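Local coordinates for ribokinase, putative (Burkholderia thailandensis, PDB 3B1N), which probably phosphorylates nucleosides as a pfkB-family kinase, and binds ADP together with the nucleoside mizoribine, at residues R65-L79 and L87-S100. Residues are numbered along the deposited sequence; the frame is centred on the assembly and turned at random.
Sequences RMMGTLGAVDAQPYL and LSREYVRVLPDTYS
Asp74 bonds Ser100 directly through one carboxylate oxygen, OD1. With chi1 at 57°, Asp74 tucks CG over its own backbone, flanked by N and C, which brings the carboxylate to Ser100, just ahead of strand 101-107. There OD1 takes two bonds. Ser100 N meets the syn lone pair of Asp74 OD1 at 2.9 Å. Ser100 OG donates to Asp74 OD1 at 2.8 Å from above the carboxylate plane. The other oxygen, OD2, accepts from a water shared with Ser100 O and has a salt bridge to Arg44. Ser100 OG also accepts from Gly71 N at 3.0 Å. Strand 64-71, helix 76-85 and strand 88-95 form a beta-alpha-beta unit of the ribokinase-type fold, with 88-95 outermost in the sheet and parallel to 64-71. Arg93 N donates to Gly68 O, and Leu70 N donates to Arg93 O. Leu70 CD1 rests on Val92 CG1 at 3.7 Å, on the face where Leu79 of the helix packs. At the far end, Arg65 follows a bent path. Its CB lies at the edge of the Tyr91 ring, CD touches Ser88 CB at 3.7 Å, and NH1 makes a salt bridge to Glu90 OE2 at 3.0 Å. NH2 turns to Asp63.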
loop_
_atom_site.group_PDB
_atom_site.type_symbol
_atom_site.label_atom_id
_atom_site.label_comp_id
_atom_site.label_asym_id
_atom_site.label_seq_id
_atom_site.Cartn_x
_atom_site.Cartn_y
_atom_site.Cartn_z
ATOM N N ARG B 65 6.073 -29.054 -6.773
ATOM C CA ARG B 65 7.430 -28.695 -7.186
ATOM C C ARG B 65 7.453 -27.219 -7.586
ATOM O O ARG B 65 7.060 -26.879 -8.702
ATOM C CB ARG B 65 7.916 -29.575 -8.373
ATOM C CG ARG B 65 7.734 -31.104 -8.133
ATOM C CD ARG B 65 8.706 -31.628 -7.122
ATOM N NE ARG B 65 8.465 -33.079 -6.917
ATOM C CZ ARG B 65 8.929 -34.058 -7.697
ATOM N NH1 ARG B 65 9.724 -33.816 -8.737
ATOM N NH2 ARG B 65 8.601 -35.319 -7.417
ATOM N N MET B 66 7.894 -26.364 -6.655
ATOM C CA MET B 66 7.990 -24.911 -6.953
ATOM C C MET B 66 9.071 -24.649 -7.987
ATOM O O MET B 66 10.170 -25.196 -7.852
ATOM C CB MET B 66 8.352 -24.130 -5.701
ATOM C CG MET B 66 7.279 -24.212 -4.602
ATOM S SD MET B 66 7.833 -23.588 -2.980
ATOM C CE MET B 66 8.532 -22.095 -3.485
ATOM N N MET B 67 8.718 -23.816 -8.968
ATOM C CA MET B 67 9.697 -23.353 -9.952
ATOM C C MET B 67 9.709 -21.846 -9.890
ATOM O O MET B 67 8.705 -21.198 -10.231
ATOM C CB MET B 67 9.314 -23.823 -11.337
ATOM C CG MET B 67 10.318 -23.302 -12.409
ATOM S SD MET B 67 10.082 -24.027 -14.068
ATOM C CE MET B 67 11.096 -25.498 -13.895
ATOM N N GLY B 68 10.833 -21.323 -9.446
ATOM C CA GLY B 68 10.972 -19.860 -9.294
ATOM C C GLY B 68 12.382 -19.517 -8.914
ATOM O O GLY B 68 13.223 -20.417 -8.653
ATOM N N THR B 69 12.661 -18.209 -8.847
ATOM C CA THR B 69 13.985 -17.738 -8.476
ATOM C C THR B 69 13.972 -16.964 -7.153
ATOM O O THR B 69 13.027 -16.187 -6.898
ATOM C CB THR B 69 14.558 -16.815 -9.610
ATOM O OG1 THR B 69 13.526 -15.922 -10.048
ATOM C CG2 THR B 69 14.946 -17.662 -10.812
ATOM N N LEU B 70 14.996 -17.219 -6.338
ATOM C CA LEU B 70 15.292 -16.513 -5.073
ATOM C C LEU B 70 16.654 -15.817 -5.176
ATOM O O LEU B 70 17.437 -16.103 -6.106
ATOM C CB LEU B 70 15.342 -17.474 -3.877
ATOM C CG LEU B 70 13.951 -17.931 -3.416
ATOM C CD1 LEU B 70 14.197 -19.128 -2.439
ATOM C CD2 LEU B 70 13.230 -16.773 -2.725
ATOM N N GLY B 71 16.910 -14.880 -4.269
ATOM C CA GLY B 71 18.213 -14.153 -4.279
ATOM C C GLY B 71 19.070 -14.665 -3.132
ATOM O O GLY B 71 18.577 -14.764 -2.013
ATOM N N ALA B 72 20.343 -14.975 -3.380
ATOM C CA ALA B 72 21.208 -15.526 -2.336
ATOM C C ALA B 72 21.342 -14.716 -1.073
ATOM O O ALA B 72 21.601 -15.272 -0.003
ATOM C CB ALA B 72 22.607 -15.812 -2.906
ATOM N N VAL B 73 21.209 -13.393 -1.157
ATOM C CA VAL B 73 21.442 -12.587 0.014
ATOM C C VAL B 73 20.497 -12.982 1.121
ATOM O O VAL B 73 20.879 -12.966 2.292
ATOM C CB VAL B 73 21.302 -11.065 -0.291
ATOM C CG1 VAL B 73 21.412 -10.181 1.019
ATOM C CG2 VAL B 73 22.339 -10.651 -1.285
ATOM N N ASP B 74 19.233 -13.286 0.770
ATOM C CA ASP B 74 18.251 -13.547 1.826
ATOM C C ASP B 74 17.386 -14.763 1.538
ATOM O O ASP B 74 16.381 -14.934 2.183
ATOM C CB ASP B 74 17.415 -12.300 2.095
ATOM C CG ASP B 74 16.711 -11.804 0.874
ATOM O OD1 ASP B 74 16.829 -12.444 -0.198
ATOM O OD2 ASP B 74 16.038 -10.738 1.000
ATOM N N ALA B 75 17.859 -15.639 0.653
ATOM C CA ALA B 75 17.109 -16.882 0.333
ATOM C C ALA B 75 17.068 -17.892 1.478
ATOM O O ALA B 75 16.112 -18.699 1.517
ATOM C CB ALA B 75 17.662 -17.553 -0.869
ATOM N N GLN B 76 18.055 -17.905 2.365
ATOM C CA GLN B 76 18.206 -19.078 3.260
ATOM C C GLN B 76 16.995 -19.412 4.130
ATOM O O GLN B 76 16.649 -20.613 4.212
ATOM C CB GLN B 76 19.473 -18.951 4.140
ATOM C CG GLN B 76 19.984 -20.345 4.664
ATOM C CD GLN B 76 20.417 -21.264 3.525
ATOM O OE1 GLN B 76 21.303 -20.887 2.731
ATOM N NE2 GLN B 76 19.843 -22.465 3.439
ATOM N N PRO B 77 16.326 -18.413 4.713
ATOM C CA PRO B 77 15.148 -18.794 5.517
ATOM C C PRO B 77 14.093 -19.523 4.706
ATOM O O PRO B 77 13.425 -20.445 5.223
ATOM C CB PRO B 77 14.630 -17.451 6.055
ATOM C CG PRO B 77 15.935 -16.653 6.189
ATOM C CD PRO B 77 16.699 -16.997 4.931
ATOM N N TYR B 78 13.893 -19.128 3.461
ATOM C CA TYR B 78 12.913 -19.804 2.607
ATOM C C TYR B 78 13.383 -21.192 2.218
ATOM O O TYR B 78 12.555 -22.111 2.226
ATOM C CB TYR B 78 12.591 -18.950 1.351
ATOM C CG TYR B 78 11.105 -18.888 1.018
ATOM C CD1 TYR B 78 10.489 -17.673 0.660
ATOM C CD2 TYR B 78 10.343 -20.052 0.930
ATOM C CE1 TYR B 78 9.146 -17.610 0.327
ATOM C CE2 TYR B 78 8.998 -20.000 0.601
ATOM C CZ TYR B 78 8.403 -18.768 0.296
ATOM O OH TYR B 78 7.076 -18.748 -0.043
ATOM N N LEU B 79 14.681 -21.349 1.891
ATOM C CA LEU B 79 15.209 -22.676 1.560
ATOM C C LEU B 79 15.028 -23.574 2.762
ATOM O O LEU B 79 14.580 -24.748 2.575
ATOM C CB LEU B 79 16.679 -22.634 1.158
ATOM C CG LEU B 79 16.924 -21.734 -0.061
ATOM C CD1 LEU B 79 18.405 -21.709 -0.316
ATOM C CD2 LEU B 79 16.162 -22.206 -1.324
ATOM N N LEU B 87 9.041 -29.603 0.942
ATOM C CA LEU B 87 8.895 -29.025 -0.407
ATOM C C LEU B 87 10.228 -29.120 -1.157
ATOM O O LEU B 87 11.266 -28.610 -0.689
ATOM C CB LEU B 87 8.402 -27.573 -0.334
ATOM C CG LEU B 87 6.971 -27.320 0.165
ATOM C CD1 LEU B 87 6.753 -25.894 0.572
ATOM C CD2 LEU B 87 6.036 -27.653 -0.971
ATOM N N SER B 88 10.189 -29.773 -2.319
ATOM C CA SER B 88 11.385 -30.022 -3.104
ATOM C C SER B 88 11.926 -28.685 -3.579
ATOM O O SER B 88 11.136 -27.855 -4.046
ATOM C CB SER B 88 11.073 -30.804 -4.371
ATOM O OG SER B 88 12.258 -30.998 -5.094
ATOM N N ARG B 89 13.250 -28.537 -3.490
ATOM C CA ARG B 89 13.947 -27.349 -4.013
ATOM C C ARG B 89 14.494 -27.576 -5.410
ATOM O O ARG B 89 15.285 -26.751 -5.907
ATOM C CB ARG B 89 15.036 -26.868 -3.052
ATOM C CG ARG B 89 14.432 -26.394 -1.699
ATOM C CD ARG B 89 15.443 -25.830 -0.678
ATOM N NE ARG B 89 16.460 -26.772 -0.235
ATOM C CZ ARG B 89 17.721 -26.813 -0.679
ATOM N NH1 ARG B 89 18.164 -25.984 -1.628
ATOM N NH2 ARG B 89 18.551 -27.717 -0.180
ATOM N N GLU B 90 14.037 -28.657 -6.063
ATOM C CA GLU B 90 14.566 -29.111 -7.371
ATOM C C GLU B 90 14.614 -27.938 -8.378
ATOM O O GLU B 90 15.663 -27.706 -9.029
ATOM C CB GLU B 90 13.669 -30.254 -7.908
ATOM C CG GLU B 90 14.082 -30.755 -9.278
ATOM C CD GLU B 90 13.289 -31.985 -9.728
ATOM O OE1 GLU B 90 13.630 -32.537 -10.794
ATOM O OE2 GLU B 90 12.300 -32.377 -9.060
ATOM N N TYR B 91 13.519 -27.180 -8.465
ATOM C CA TYR B 91 13.372 -26.120 -9.502
ATOM C C TYR B 91 13.403 -24.709 -8.909
ATOM O O TYR B 91 12.963 -23.759 -9.571
ATOM C CB TYR B 91 12.080 -26.330 -10.304
ATOM C CG TYR B 91 11.990 -27.698 -10.948
ATOM C CD1 TYR B 91 12.884 -28.044 -11.951
ATOM C CD2 TYR B 91 11.025 -28.620 -10.545
ATOM C CE1 TYR B 91 12.842 -29.313 -12.550
ATOM C CE2 TYR B 91 10.950 -29.898 -11.149
ATOM C CZ TYR B 91 11.876 -30.224 -12.139
ATOM O OH TYR B 91 11.795 -31.470 -12.752
ATOM N N VAL B 92 13.906 -24.601 -7.671
ATOM C CA VAL B 92 14.098 -23.284 -7.004
ATOM C C VAL B 92 15.562 -22.869 -7.271
ATOM O O VAL B 92 16.502 -23.463 -6.703
ATOM C CB VAL B 92 13.778 -23.342 -5.496
ATOM C CG1 VAL B 92 14.064 -21.980 -4.821
ATOM C CG2 VAL B 92 12.324 -23.710 -5.307
ATOM N N ARG B 93 15.771 -21.853 -8.105
ATOM C CA ARG B 93 17.131 -21.420 -8.450
ATOM C C ARG B 93 17.491 -20.203 -7.612
ATOM O O ARG B 93 16.689 -19.281 -7.504
ATOM C CB ARG B 93 17.267 -21.136 -9.948
ATOM C CG ARG B 93 18.619 -20.536 -10.296
ATOM C CD ARG B 93 19.286 -21.132 -11.500
ATOM N NE ARG B 93 20.372 -20.269 -11.971
ATOM C CZ ARG B 93 20.709 -20.180 -13.255
ATOM N NH1 ARG B 93 21.704 -19.373 -13.652
ATOM N NH2 ARG B 93 20.028 -20.922 -14.126
ATOM N N VAL B 94 18.656 -20.233 -7.016
ATOM C CA VAL B 94 19.131 -19.140 -6.169
ATOM C C VAL B 94 20.189 -18.306 -6.900
ATOM O O VAL B 94 21.234 -18.841 -7.293
ATOM C CB VAL B 94 19.711 -19.687 -4.874
ATOM C CG1 VAL B 94 20.242 -18.538 -4.005
ATOM C CG2 VAL B 94 18.618 -20.446 -4.109
ATOM N N LEU B 95 19.949 -17.006 -7.057
ATOM C CA LEU B 95 20.908 -16.153 -7.803
ATOM C C LEU B 95 21.882 -15.459 -6.886
ATOM O O LEU B 95 21.508 -14.830 -5.892
ATOM C CB LEU B 95 20.163 -15.084 -8.588
ATOM C CG LEU B 95 18.967 -15.536 -9.403
ATOM C CD1 LEU B 95 18.307 -14.307 -10.086
ATOM C CD2 LEU B 95 19.388 -16.595 -10.406
ATOM N N PRO B 96 23.189 -15.528 -7.204
ATOM C CA PRO B 96 24.184 -14.953 -6.295
ATOM C C PRO B 96 24.091 -13.460 -6.193
ATOM O O PRO B 96 23.665 -12.793 -7.138
ATOM C CB PRO B 96 25.549 -15.334 -6.946
ATOM C CG PRO B 96 25.234 -16.441 -7.794
ATOM C CD PRO B 96 23.793 -16.372 -8.241
ATOM N N ASP B 97 24.418 -12.952 -4.999
ATOM C CA ASP B 97 24.549 -11.498 -4.784
ATOM C C ASP B 97 23.299 -10.707 -5.178
ATOM O O ASP B 97 23.359 -9.546 -5.656
ATOM C CB ASP B 97 25.808 -10.953 -5.518
ATOM C CG ASP B 97 26.161 -9.547 -5.091
ATOM O OD1 ASP B 97 26.438 -8.686 -5.978
ATOM O OD2 ASP B 97 26.129 -9.294 -3.869
ATOM N N THR B 98 22.144 -11.330 -4.950
ATOM C CA THR B 98 20.846 -10.754 -5.361
ATOM C C THR B 98 19.874 -10.880 -4.185
ATOM O O THR B 98 19.984 -11.847 -3.407
ATOM C CB THR B 98 20.289 -11.535 -6.600
ATOM O OG1 THR B 98 21.209 -11.402 -7.675
ATOM C CG2 THR B 98 18.961 -11.009 -7.094
ATOM N N TYR B 99 18.941 -9.936 -4.083
ATOM C CA TYR B 99 17.883 -10.037 -3.068
ATOM C C TYR B 99 16.697 -10.794 -3.649
ATOM O O TYR B 99 16.409 -10.670 -4.839
ATOM C CB TYR B 99 17.431 -8.660 -2.566
ATOM C CG TYR B 99 18.458 -8.001 -1.653
ATOM C CD1 TYR B 99 18.311 -8.071 -0.266
ATOM C CD2 TYR B 99 19.549 -7.308 -2.186
ATOM C CE1 TYR B 99 19.248 -7.427 0.582
ATOM C CE2 TYR B 99 20.486 -6.704 -1.344
ATOM C CZ TYR B 99 20.314 -6.785 0.015
ATOM O OH TYR B 99 21.219 -6.185 0.843
ATOM N N SER B 100 15.986 -11.546 -2.791
ATOM C CA SER B 100 14.725 -12.124 -3.211
ATOM C C SER B 100 13.658 -11.059 -3.398
ATOM O O SER B 100 13.735 -9.966 -2.807
ATOM C CB SER B 100 14.255 -13.152 -2.167
ATOM O OG SER B 100 15.295 -14.071 -1.896
HETATM O O HOH W 1 8.479 -27.379 -4.008
HETATM O O HOH W 2 11.137 -27.536 -6.894
HETATM O O HOH W 3 14.490 -9.233 -0.298
#